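Local coordinates for Exo-beta-1,3-galactanase (PDB 5FLW), which probably hydrolyses beta-1,3-galactan chains from their non-reducing ends, releasing galactose, as a family 43 glycoside hydrolase, at residues Y201-Q206 with I283-G288; T212-Y217 with W230-P235; K239-Q244 with A290-S295; F261-D266 with P277-P282. All coordinates share one frame; numbering follows the deposited sequence.

How the interactions relate
The chain forms five four-stranded antiparallel sheets, the blades of the five-bladed beta-propeller of glycoside hydrolase family 43, and all four contacts belong to the last two. Interaction 2 pairs the third strand of one blade with its outermost fourth, interaction 4 pairs neighbouring strands of the next, and interaction 1 packs one blade against the other. Interaction 3 fastens the turn that leads from the fourth blade into the fifth, in chain order. Interactions 2 and 3 have centres about 8 Å apart and are joined by a bond from Leu-292 N to Phe-233 O (2.7 Å). In this family the active site generally lies near the propeller axis; the contact centres are about 12 to 17 Å from the centre of the chain.

Interaction 1 (Y201-Q206 with I283-G288); sequences YWFGSQ and ISIADG
The ring of Tyr-201 carries Ile-285 CG2 on one face, the methyl sitting 3.6 Å from the ring centroid and 15° off the ring normal, a CH-pi contact over the face, displaced somewhat toward the rim. The ring of Phe-203 is met obliquely by two methyl ends, Ile-283 CD1 at 3.9 Å from CE2 and Ile-285 CD1 at 4.0 Å from CZ. Outside the two segments, Phe-233 meets Phe-203 edge-to-face, and Val-248 touches Phe-203 and both isoleucines. Ile-285 thus serves two rings with its two branches: CG2, standing anti to the backbone N, is laid on the tyrosine, while CG1, anti to the carbonyl carbon, carries CD1 to the phenylalanine. A beta-branched residue suits this place because one CB supplies both arms.

Beyond the ring, Tyr-201 OH accepts a hydrogen bond from Gly-288 N at 2.7 Å with an N-H...O angle of 150°. Asp-287 and Gly-288 both have positive phi, as in a type I' turn, and they lead strand 278-286 round into strand 289-291. Glycine fits the second position, since a side chain there would press on the carbonyl oxygen before it.

The two strands belong to different sheets, their axes 10.8 Å apart, so side chains rather than backbone bonds bridge the gap. Tyrosine suits that distance: its ring packs among apolar groups and its hydroxyl reaches the turn. Chemically, the contact between these two segments is apolar, with one hydrogen bond at its margin, which satisfies a turn amide and is likely to hold the turn against the neighbouring blade.

Interaction 2 (T212-Y217 with W230-P235); sequences TNDNKY and WKLFAP
Tyr-217 and Lys-231 form an antiparallel hydrogen-bonded pair, with Tyr-217 N giving to Lys-231 O at 2.8 Å and Lys-231 N to Tyr-217 O at 3.0 Å, while Lys-216 and Leu-232 make the adjoining non-hydrogen-bonded pair. The side chain of Lys-216 runs out extended: its CE lies 3.7 Å from Leu-232 CD1, and its NZ gives to a water that in turn gives to Trp-230 O. Were Lys-216 cut back to alanine, the water on Trp-230 O would probably lose its ammonium donor, and Leu-232 CD1 its contact with CE. Leu-232 turns its other methyl, CD2, to Asp-214 CB at 3.7 Å; the carboxylate is held by Lys-239 N and Gly-237 N. Phe-233 has CG between the backbone N and the carbonyl carbon (chi1 54°), which swings the ring back against the partner strand, with Lys-216 C at its edge and CZ 3.5 Å from Asn-215 CB. Its CB meets Tyr-217 CD1 at 3.7 Å. The tyrosine ring takes Leu-232 O at its edge, in plane, and its OH accepts a hydrogen bond from Ala-290 N. A hairpin whose short second strand, 231-232, is the outermost of a four-stranded antiparallel sheet is typical of a propeller blade's outer edge.

Interaction 3 (K239-Q244 with A290-S295); sequences KTYDSQ and ASLTWS
With CG anti to its carbonyl carbon (chi1 -65°), Tyr-241 sends its ring away from a tight turn toward Trp-294, whose own CG stands anti to the backbone N (chi1 -164°) and brings the indole across the phenol ring at a slant. Trp-294 CE3 lies over one face of the tyrosine, and Trp-294 CB is 3.6 Å from Tyr-241 CE1. The two ring planes are at 41°. At the phenol edge, in plane, sits Leu-292 O, 3.6 Å from Tyr-241 CE2, while Leu-292 CD2 touches Tyr-241 CD2 at 4.0 Å. The hydroxyl accepts Trp-294 N at 3.1 Å. A phenylalanine in place of Tyr-241 would keep the ring contacts but is likely to leave that amide without its acceptor and the segment 290-295 less firmly held.

Residues 239-242 all have positive phi and form a left-handed helical turn. Ser-243 N gives to Lys-239 O across the turn, and Ser-243 OG adds a bond to Thr-240 O at 2.8 Å, in the carbonyl plane. Thr-240 OG1 pairs with Asn-213 O and Asn-215 N, tying the turn to the preceding blade. The chemistry is that of a mainly apolar joint with one directional bond: leucine and tryptophan pack against the ring, and the hydroxyl is likely to fix the position of the passing chain at Trp-294.

Interaction 4 (F261-D266 with P277-P282); sequences FLFIGD and PIVQMP
Gly-265 O is gripped twice from the opposite strand: Val-279 N gives it a hydrogen bond of 2.8 Å, tilted 27° from the carbonyl plane, and Ile-278 CA brings its hydrogen up in a CA-H...O contact of 3.2 Å. The return bond, Gly-265 N to Val-279 O, is 2.9 Å. A second reciprocal pair joins Phe-263 and Met-281, and here Phe-263 N reaches Met-281 O at 2.8 Å nearly along the C=O axis. Ile-264 and Gln-280 lie between these pairs as a non-hydrogen-bonded pair.

Phe-263 has CG anti to the backbone N (chi1 165°), which lays the ring along the strand over Gly-265. A CB at that position would clash with Phe-263 CZ, so glycine makes room for the ring. Phe-263 CE1 also meets Val-279 CG1 at 4.1 Å, the two side chains crossing, and Thr-240 touches the ring from the turn before.

On the other face, Ile-264 and Gln-280 run side by side in the same direction; Gln-280 CG touches Leu-262 CD1 at 3.9 Å. The extended glutamine chain packs its methylenes against the aliphatic residues and carries its amide on, NE2 giving to Phe-56 O. At the strand ends a water bridges Asp-266 OD1 and Pro-277 O, and that carboxylate oxygen also takes Gly-22 N. The face of Phe-263, Val-279 and Met-281 is apolar, while that of Ile-264 and Ile-278 also carries Gln-280 and Asp-266. The strands form a regular antiparallel pair, their directions at 168°. These are the two middle strands of a four-stranded antiparallel sheet, the arrangement of a blade in the five-bladed propeller of family 43.

Interaction 1 (Y201-Q206 with I283-G288)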
# COMPACT_ATOMS: atom_id res chain seq x y z
N TYR A 201 5.71 10.84 7.81
CA TYR A 201 6.41 9.61 8.14
C TYR A 201 6.25 8.67 6.95
O TYR A 201 5.12 8.40 6.53
CB TYR A 201 5.84 8.94 9.41
CG TYR A 201 5.95 9.75 10.71
CD1 TYR A 201 5.21 10.92 10.90
CD2 TYR A 201 6.74 9.29 11.77
CE1 TYR A 201 5.30 11.64 12.10
CE2 TYR A 201 6.84 10.00 12.97
CZ TYR A 201 6.11 11.18 13.13
OH TYR A 201 6.19 11.88 14.33
N TRP A 202 7.37 8.20 6.41
CA TRP A 202 7.43 7.38 5.21
C TRP A 202 8.08 6.05 5.58
O TRP A 202 9.24 6.01 6.00
CB TRP A 202 8.28 8.12 4.17
CG TRP A 202 8.52 7.50 2.83
CD1 TRP A 202 8.12 6.26 2.38
CD2 TRP A 202 9.23 8.10 1.73
NE1 TRP A 202 8.55 6.06 1.08
CE2 TRP A 202 9.23 7.18 0.66
CE3 TRP A 202 9.86 9.35 1.55
CZ2 TRP A 202 9.85 7.46 -0.57
CZ3 TRP A 202 10.47 9.63 0.32
CH2 TRP A 202 10.45 8.69 -0.73
N PHE A 203 7.33 4.95 5.42
CA PHE A 203 7.77 3.60 5.75
C PHE A 203 8.02 2.81 4.47
O PHE A 203 7.36 3.03 3.45
CB PHE A 203 6.71 2.86 6.57
CG PHE A 203 6.32 3.56 7.84
CD1 PHE A 203 5.44 4.65 7.82
CD2 PHE A 203 6.82 3.15 9.07
CE1 PHE A 203 5.09 5.30 9.02
CE2 PHE A 203 6.46 3.80 10.26
CZ PHE A 203 5.60 4.87 10.23
N GLY A 204 8.96 1.86 4.53
CA GLY A 204 9.19 0.95 3.42
C GLY A 204 10.00 -0.26 3.85
O GLY A 204 10.46 -0.36 5.00
N SER A 205 10.17 -1.18 2.91
CA SER A 205 10.87 -2.44 3.14
C SER A 205 12.15 -2.53 2.32
O SER A 205 12.23 -2.03 1.19
CB SER A 205 9.97 -3.64 2.81
OG SER A 205 9.36 -3.50 1.53
N GLN A 206 13.16 -3.20 2.89
CA GLN A 206 14.37 -3.45 2.11
C GLN A 206 14.05 -4.43 0.98
O GLN A 206 12.98 -5.04 0.94
CB GLN A 206 15.52 -3.95 3.00
CG GLN A 206 15.76 -3.07 4.21
CD GLN A 206 16.94 -3.56 5.06
OE1 GLN A 206 16.84 -3.71 6.29
NE2 GLN A 206 18.07 -3.82 4.43
N ILE A 283 0.60 0.77 15.86
CA ILE A 283 1.95 1.31 15.74
C ILE A 283 1.96 2.68 16.42
O ILE A 283 1.04 3.48 16.23
CB ILE A 283 2.44 1.34 14.28
CG1 ILE A 283 3.93 1.74 14.20
CG2 ILE A 283 1.59 2.25 13.42
CD1 ILE A 283 4.57 1.58 12.84
N SER A 284 2.96 2.91 17.26
CA SER A 284 3.05 4.16 18.01
C SER A 284 3.86 5.18 17.20
O SER A 284 4.95 4.88 16.70
CB SER A 284 3.68 3.89 19.38
OG SER A 284 4.31 5.06 19.84
N ILE A 285 3.30 6.39 17.06
CA ILE A 285 3.88 7.46 16.24
C ILE A 285 3.75 8.77 16.99
O ILE A 285 2.64 9.22 17.27
CB ILE A 285 3.19 7.54 14.86
CG1 ILE A 285 3.36 6.20 14.11
CG2 ILE A 285 3.66 8.76 14.07
CD1 ILE A 285 2.79 6.20 12.75
N ALA A 286 4.89 9.37 17.35
CA ALA A 286 4.90 10.62 18.11
C ALA A 286 6.29 11.23 18.04
O ALA A 286 7.29 10.50 18.18
CB ALA A 286 4.50 10.36 19.57
N ASP A 287 6.36 12.54 17.76
CA ASP A 287 7.60 13.34 17.85
C ASP A 287 8.74 12.79 17.00
O ASP A 287 9.89 12.75 17.42
CB ASP A 287 8.05 13.55 19.30
CG ASP A 287 6.92 13.98 20.21
OD1 ASP A 287 6.26 15.00 19.88
OD2 ASP A 287 6.69 13.32 21.24
N GLY A 288 8.42 12.35 15.78
CA GLY A 288 9.43 11.86 14.88
C GLY A 288 9.85 10.43 15.12
O GLY A 288 10.75 9.94 14.42

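Interaction 2 (T212-Y217 with W230-P235)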
# COMPACT_ATOMS: atom_id res chain seq x y z
N THR A 212 11.73 -11.71 4.67
CA THR A 212 11.38 -10.50 5.40
C THR A 212 12.65 -9.86 5.96
O THR A 212 13.68 -10.51 6.14
CB THR A 212 10.36 -10.84 6.49
OG1 THR A 212 10.84 -11.94 7.26
CG2 THR A 212 9.01 -11.24 5.85
N ASN A 213 12.56 -8.56 6.23
CA ASN A 213 13.71 -7.78 6.68
C ASN A 213 13.24 -6.74 7.69
O ASN A 213 12.04 -6.56 7.92
CB ASN A 213 14.43 -7.10 5.48
CG ASN A 213 13.50 -6.16 4.69
OD1 ASN A 213 13.20 -5.05 5.13
ND2 ASN A 213 13.11 -6.58 3.50
N ASP A 214 14.21 -6.06 8.30
CA ASP A 214 13.91 -4.98 9.23
C ASP A 214 13.52 -3.76 8.39
O ASP A 214 14.38 -3.11 7.77
CB ASP A 214 15.10 -4.69 10.13
CG ASP A 214 15.38 -5.82 11.11
OD1 ASP A 214 14.44 -6.57 11.50
OD2 ASP A 214 16.56 -5.94 11.53
N ASN A 215 12.21 -3.47 8.35
CA ASN A 215 11.72 -2.33 7.59
C ASN A 215 12.10 -1.02 8.30
O ASN A 215 12.43 -0.99 9.49
CB ASN A 215 10.20 -2.42 7.43
CG ASN A 215 9.73 -3.65 6.59
OD1 ASN A 215 8.52 -3.88 6.49
ND2 ASN A 215 10.66 -4.42 6.03
N LYS A 216 12.04 0.09 7.55
CA LYS A 216 12.52 1.36 8.08
C LYS A 216 11.58 2.51 7.73
O LYS A 216 10.69 2.39 6.87
CB LYS A 216 13.93 1.68 7.57
CG LYS A 216 14.92 0.57 7.71
CD LYS A 216 16.33 1.06 7.38
CE LYS A 216 17.35 0.00 7.69
NZ LYS A 216 18.74 0.39 7.29
N TYR A 217 11.81 3.65 8.40
CA TYR A 217 11.05 4.87 8.14
C TYR A 217 11.96 6.10 8.12
O TYR A 217 13.07 6.12 8.68
CB TYR A 217 9.89 5.04 9.13
CG TYR A 217 10.33 5.49 10.51
CD1 TYR A 217 10.97 4.60 11.38
CD2 TYR A 217 10.12 6.80 10.95
CE1 TYR A 217 11.40 5.00 12.65
CE2 TYR A 217 10.55 7.22 12.22
CZ TYR A 217 11.18 6.31 13.07
OH TYR A 217 11.59 6.71 14.33
N TRP A 230 17.13 6.92 7.48
CA TRP A 230 16.14 5.86 7.58
C TRP A 230 16.47 5.00 8.80
O TRP A 230 17.58 4.50 8.92
CB TRP A 230 16.11 5.03 6.29
CG TRP A 230 15.54 5.81 5.14
CD1 TRP A 230 16.19 6.75 4.39
CD2 TRP A 230 14.21 5.72 4.61
NE1 TRP A 230 15.34 7.25 3.43
CE2 TRP A 230 14.12 6.64 3.55
CE3 TRP A 230 13.09 4.96 4.94
CZ2 TRP A 230 12.96 6.81 2.81
CZ3 TRP A 230 11.94 5.13 4.21
CH2 TRP A 230 11.88 6.05 3.15
N LYS A 231 15.58 4.70 9.65
CA LYS A 231 15.65 4.05 10.96
C LYS A 231 14.68 2.90 11.09
O LYS A 231 13.66 2.84 10.41
CB LYS A 231 15.35 5.06 12.06
CG LYS A 231 16.37 6.16 12.24
CD LYS A 231 15.95 7.11 13.34
CE LYS A 231 16.98 8.20 13.54
NZ LYS A 231 16.56 9.15 14.61
N LEU A 232 14.98 1.94 11.81
CA LEU A 232 14.09 0.82 12.03
C LEU A 232 12.95 1.24 12.94
O LEU A 232 13.15 2.02 13.86
CB LEU A 232 14.85 -0.29 12.76
CG LEU A 232 15.53 -1.45 12.02
CD1 LEU A 232 16.72 -0.97 11.22
CD2 LEU A 232 15.96 -2.53 13.00
N PHE A 233 11.75 0.73 12.69
CA PHE A 233 10.63 0.96 13.60
C PHE A 233 10.22 -0.24 14.46
O PHE A 233 9.49 -0.06 15.45
CB PHE A 233 9.39 1.57 12.90
CG PHE A 233 8.90 0.81 11.70
CD1 PHE A 233 9.43 1.04 10.43
CD2 PHE A 233 7.90 -0.14 11.84
CE1 PHE A 233 8.98 0.33 9.31
CE2 PHE A 233 7.43 -0.87 10.71
CZ PHE A 233 7.97 -0.62 9.46
N ALA A 234 10.63 -1.45 14.10
CA ALA A 234 10.48 -2.66 14.91
C ALA A 234 11.84 -3.09 15.45
O ALA A 234 12.89 -2.60 15.01
CB ALA A 234 9.88 -3.77 14.05
N PRO A 235 11.87 -4.03 16.41
CA PRO A 235 13.16 -4.40 17.01
C PRO A 235 14.11 -4.99 15.97
O PRO A 235 13.71 -5.63 14.99
CB PRO A 235 12.78 -5.43 18.07
CG PRO A 235 11.35 -5.17 18.38
CD PRO A 235 10.72 -4.60 17.15
O HOH W 1 12.49 -5.29 12.48
O HOH W 2 12.13 -2.42 11.73
O HOH W 3 19.01 1.96 9.92
O HOH W 4 13.12 4.88 15.73
O HOH W 5 13.54 9.16 15.33

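Interaction 3 (K239-Q244 with A290-S295)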
# COMPACT_ATOMS: atom_id res chain seq x y z
N LYS A 239 12.66 -8.66 11.90
CA LYS A 239 12.18 -8.69 10.51
C LYS A 239 10.76 -8.11 10.39
O LYS A 239 9.92 -8.63 9.66
CB LYS A 239 12.23 -10.10 9.89
CG LYS A 239 13.53 -10.86 9.99
CD LYS A 239 14.65 -10.19 9.28
CE LYS A 239 15.89 -11.11 9.32
NZ LYS A 239 17.19 -10.40 8.99
N THR A 240 10.49 -7.02 11.12
CA THR A 240 9.17 -6.37 11.11
C THR A 240 8.09 -7.38 11.54
O THR A 240 7.02 -7.48 10.93
CB THR A 240 8.86 -5.74 9.75
OG1 THR A 240 10.05 -5.16 9.20
CG2 THR A 240 7.83 -4.63 9.90
N TYR A 241 8.43 -8.19 12.54
CA TYR A 241 7.56 -9.30 12.98
C TYR A 241 7.24 -10.26 11.83
O TYR A 241 6.09 -10.68 11.62
CB TYR A 241 6.34 -8.80 13.76
CG TYR A 241 6.82 -8.15 15.02
CD1 TYR A 241 7.43 -8.91 16.00
CD2 TYR A 241 6.73 -6.77 15.21
CE1 TYR A 241 7.92 -8.34 17.16
CE2 TYR A 241 7.20 -6.17 16.36
CZ TYR A 241 7.81 -6.97 17.34
OH TYR A 241 8.30 -6.43 18.54
N ASP A 242 8.30 -10.59 11.08
CA ASP A 242 8.24 -11.50 9.93
C ASP A 242 7.13 -11.09 8.96
O ASP A 242 6.23 -11.87 8.63
CB ASP A 242 8.13 -12.96 10.37
CG ASP A 242 8.26 -13.93 9.19
OD1 ASP A 242 8.85 -13.56 8.15
OD2 ASP A 242 7.77 -15.08 9.32
N SER A 243 7.18 -9.83 8.53
CA SER A 243 6.21 -9.33 7.56
C SER A 243 6.89 -8.28 6.69
O SER A 243 8.02 -7.86 6.95
CB SER A 243 4.96 -8.73 8.24
OG SER A 243 5.20 -7.43 8.78
N GLN A 244 6.17 -7.84 5.66
CA GLN A 244 6.59 -6.74 4.81
C GLN A 244 5.55 -5.63 4.94
O GLN A 244 4.37 -5.84 4.61
CB GLN A 244 6.69 -7.18 3.34
CG GLN A 244 7.17 -6.03 2.43
CD GLN A 244 7.20 -6.38 0.95
OE1 GLN A 244 6.45 -7.24 0.50
NE2 GLN A 244 8.09 -5.71 0.19
N ALA A 290 8.67 6.41 15.33
CA ALA A 290 7.68 5.38 15.04
C ALA A 290 8.15 4.07 15.67
O ALA A 290 9.34 3.72 15.57
CB ALA A 290 7.48 5.19 13.53
N SER A 291 7.24 3.34 16.31
CA SER A 291 7.65 2.16 17.08
C SER A 291 6.61 1.06 17.02
O SER A 291 5.43 1.28 17.32
CB SER A 291 7.95 2.55 18.54
OG SER A 291 8.05 1.38 19.31
N LEU A 292 7.04 -0.15 16.68
CA LEU A 292 6.14 -1.28 16.53
C LEU A 292 6.58 -2.37 17.51
O LEU A 292 7.73 -2.81 17.45
CB LEU A 292 6.17 -1.80 15.09
CG LEU A 292 5.19 -2.87 14.67
CD1 LEU A 292 3.74 -2.32 14.67
CD2 LEU A 292 5.58 -3.47 13.28
N THR A 293 5.67 -2.78 18.41
CA THR A 293 5.99 -3.72 19.48
C THR A 293 4.96 -4.84 19.60
O THR A 293 3.75 -4.57 19.69
CB THR A 293 6.08 -3.03 20.84
OG1 THR A 293 7.00 -1.94 20.72
CG2 THR A 293 6.65 -3.97 21.81
N TRP A 294 5.44 -6.08 19.66
CA TRP A 294 4.54 -7.20 19.88
C TRP A 294 4.06 -7.24 21.33
O TRP A 294 4.73 -6.73 22.24
CB TRP A 294 5.26 -8.51 19.55
CG TRP A 294 4.39 -9.70 19.37
CD1 TRP A 294 4.06 -10.63 20.32
CD2 TRP A 294 3.71 -10.10 18.16
NE1 TRP A 294 3.24 -11.61 19.77
CE2 TRP A 294 3.00 -11.30 18.45
CE3 TRP A 294 3.63 -9.56 16.87
CZ2 TRP A 294 2.23 -11.96 17.50
CZ3 TRP A 294 2.87 -10.23 15.91
CH2 TRP A 294 2.18 -11.43 16.23
N SER A 295 2.91 -7.86 21.55
CA SER A 295 2.38 -8.14 22.88
C SER A 295 1.98 -9.61 22.96
O SER A 295 1.49 -10.19 22.00
CB SER A 295 1.16 -7.26 23.12
OG SER A 295 0.43 -7.75 24.23

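Interaction 4 (F261-D266 with P277-P282)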
# COMPACT_ATOMS: atom_id res chain seq x y z
N PHE A 261 -2.70 4.71 15.36
CA PHE A 261 -2.32 4.29 14.02
C PHE A 261 -2.33 2.78 13.97
O PHE A 261 -2.02 2.10 14.97
CB PHE A 261 -0.92 4.83 13.64
CG PHE A 261 -0.84 6.33 13.61
CD1 PHE A 261 -0.55 7.06 14.77
CD2 PHE A 261 -1.07 7.03 12.43
CE1 PHE A 261 -0.48 8.45 14.75
CE2 PHE A 261 -1.01 8.40 12.39
CZ PHE A 261 -0.71 9.13 13.55
N LEU A 262 -2.69 2.25 12.80
CA LEU A 262 -2.72 0.82 12.53
C LEU A 262 -1.65 0.49 11.49
O LEU A 262 -1.54 1.19 10.47
CB LEU A 262 -4.10 0.39 12.00
CG LEU A 262 -4.31 -1.12 11.92
CD1 LEU A 262 -4.36 -1.74 13.31
CD2 LEU A 262 -5.56 -1.42 11.09
N PHE A 263 -0.85 -0.54 11.78
CA PHE A 263 0.12 -1.13 10.85
C PHE A 263 -0.47 -2.43 10.30
O PHE A 263 -0.92 -3.28 11.08
CB PHE A 263 1.43 -1.44 11.61
CG PHE A 263 2.38 -2.38 10.88
CD1 PHE A 263 2.24 -3.79 10.98
CD2 PHE A 263 3.44 -1.87 10.12
CE1 PHE A 263 3.12 -4.64 10.31
CE2 PHE A 263 4.33 -2.72 9.45
CZ PHE A 263 4.15 -4.11 9.54
N ILE A 264 -0.41 -2.61 8.98
CA ILE A 264 -0.68 -3.88 8.33
C ILE A 264 0.53 -4.25 7.47
O ILE A 264 1.02 -3.42 6.69
CB ILE A 264 -2.00 -3.86 7.52
CG1 ILE A 264 -3.19 -3.80 8.49
CG2 ILE A 264 -2.09 -5.10 6.60
CD1 ILE A 264 -4.53 -3.55 7.85
N GLY A 265 1.04 -5.48 7.67
CA GLY A 265 2.08 -6.02 6.83
C GLY A 265 1.65 -7.37 6.27
O GLY A 265 0.79 -8.04 6.82
N ASP A 266 2.25 -7.73 5.13
CA ASP A 266 1.96 -9.00 4.47
C ASP A 266 2.99 -10.06 4.86
O ASP A 266 4.19 -9.79 4.87
CB ASP A 266 1.99 -8.84 2.94
CG ASP A 266 0.84 -7.99 2.42
OD1 ASP A 266 -0.30 -8.47 2.44
OD2 ASP A 266 1.08 -6.84 2.02
N PRO A 277 -0.94 -14.75 5.15
CA PRO A 277 -1.51 -14.01 6.29
C PRO A 277 -1.13 -12.53 6.25
O PRO A 277 -0.34 -12.06 5.41
CB PRO A 277 -0.87 -14.69 7.52
CG PRO A 277 -0.40 -16.00 7.04
CD PRO A 277 0.00 -15.80 5.60
N ILE A 278 -1.70 -11.78 7.19
CA ILE A 278 -1.30 -10.41 7.47
C ILE A 278 -0.85 -10.31 8.93
O ILE A 278 -1.21 -11.13 9.78
CB ILE A 278 -2.41 -9.35 7.19
CG1 ILE A 278 -3.62 -9.57 8.13
CG2 ILE A 278 -2.82 -9.38 5.69
CD1 ILE A 278 -4.70 -8.50 8.01
N VAL A 279 -0.04 -9.29 9.19
CA VAL A 279 0.30 -8.88 10.55
C VAL A 279 -0.39 -7.54 10.77
O VAL A 279 -0.09 -6.56 10.08
CB VAL A 279 1.83 -8.78 10.74
CG1 VAL A 279 2.14 -8.16 12.10
CG2 VAL A 279 2.49 -10.17 10.60
N GLN A 280 -1.31 -7.49 11.73
CA GLN A 280 -2.11 -6.30 12.01
C GLN A 280 -1.85 -5.90 13.46
O GLN A 280 -2.08 -6.71 14.38
CB GLN A 280 -3.58 -6.61 11.79
CG GLN A 280 -4.51 -5.44 12.06
CD GLN A 280 -5.96 -5.78 11.67
OE1 GLN A 280 -6.25 -6.06 10.50
NE2 GLN A 280 -6.86 -5.75 12.65
N MET A 281 -1.36 -4.68 13.66
CA MET A 281 -0.87 -4.27 14.97
C MET A 281 -1.05 -2.77 15.11
O MET A 281 -0.96 -2.04 14.12
CB MET A 281 0.63 -4.59 15.12
CG MET A 281 1.02 -6.07 15.05
SD MET A 281 2.81 -6.29 14.97
CE MET A 281 3.32 -5.67 16.61
N PRO A 282 -1.23 -2.27 16.34
CA PRO A 282 -1.09 -0.82 16.55
C PRO A 282 0.37 -0.43 16.40
O PRO A 282 1.28 -1.21 16.68
CB PRO A 282 -1.57 -0.63 17.99
CG PRO A 282 -1.20 -1.92 18.66
CD PRO A 282 -1.34 -3.00 17.62
O HOH W 6 -1.00 -11.09 2.66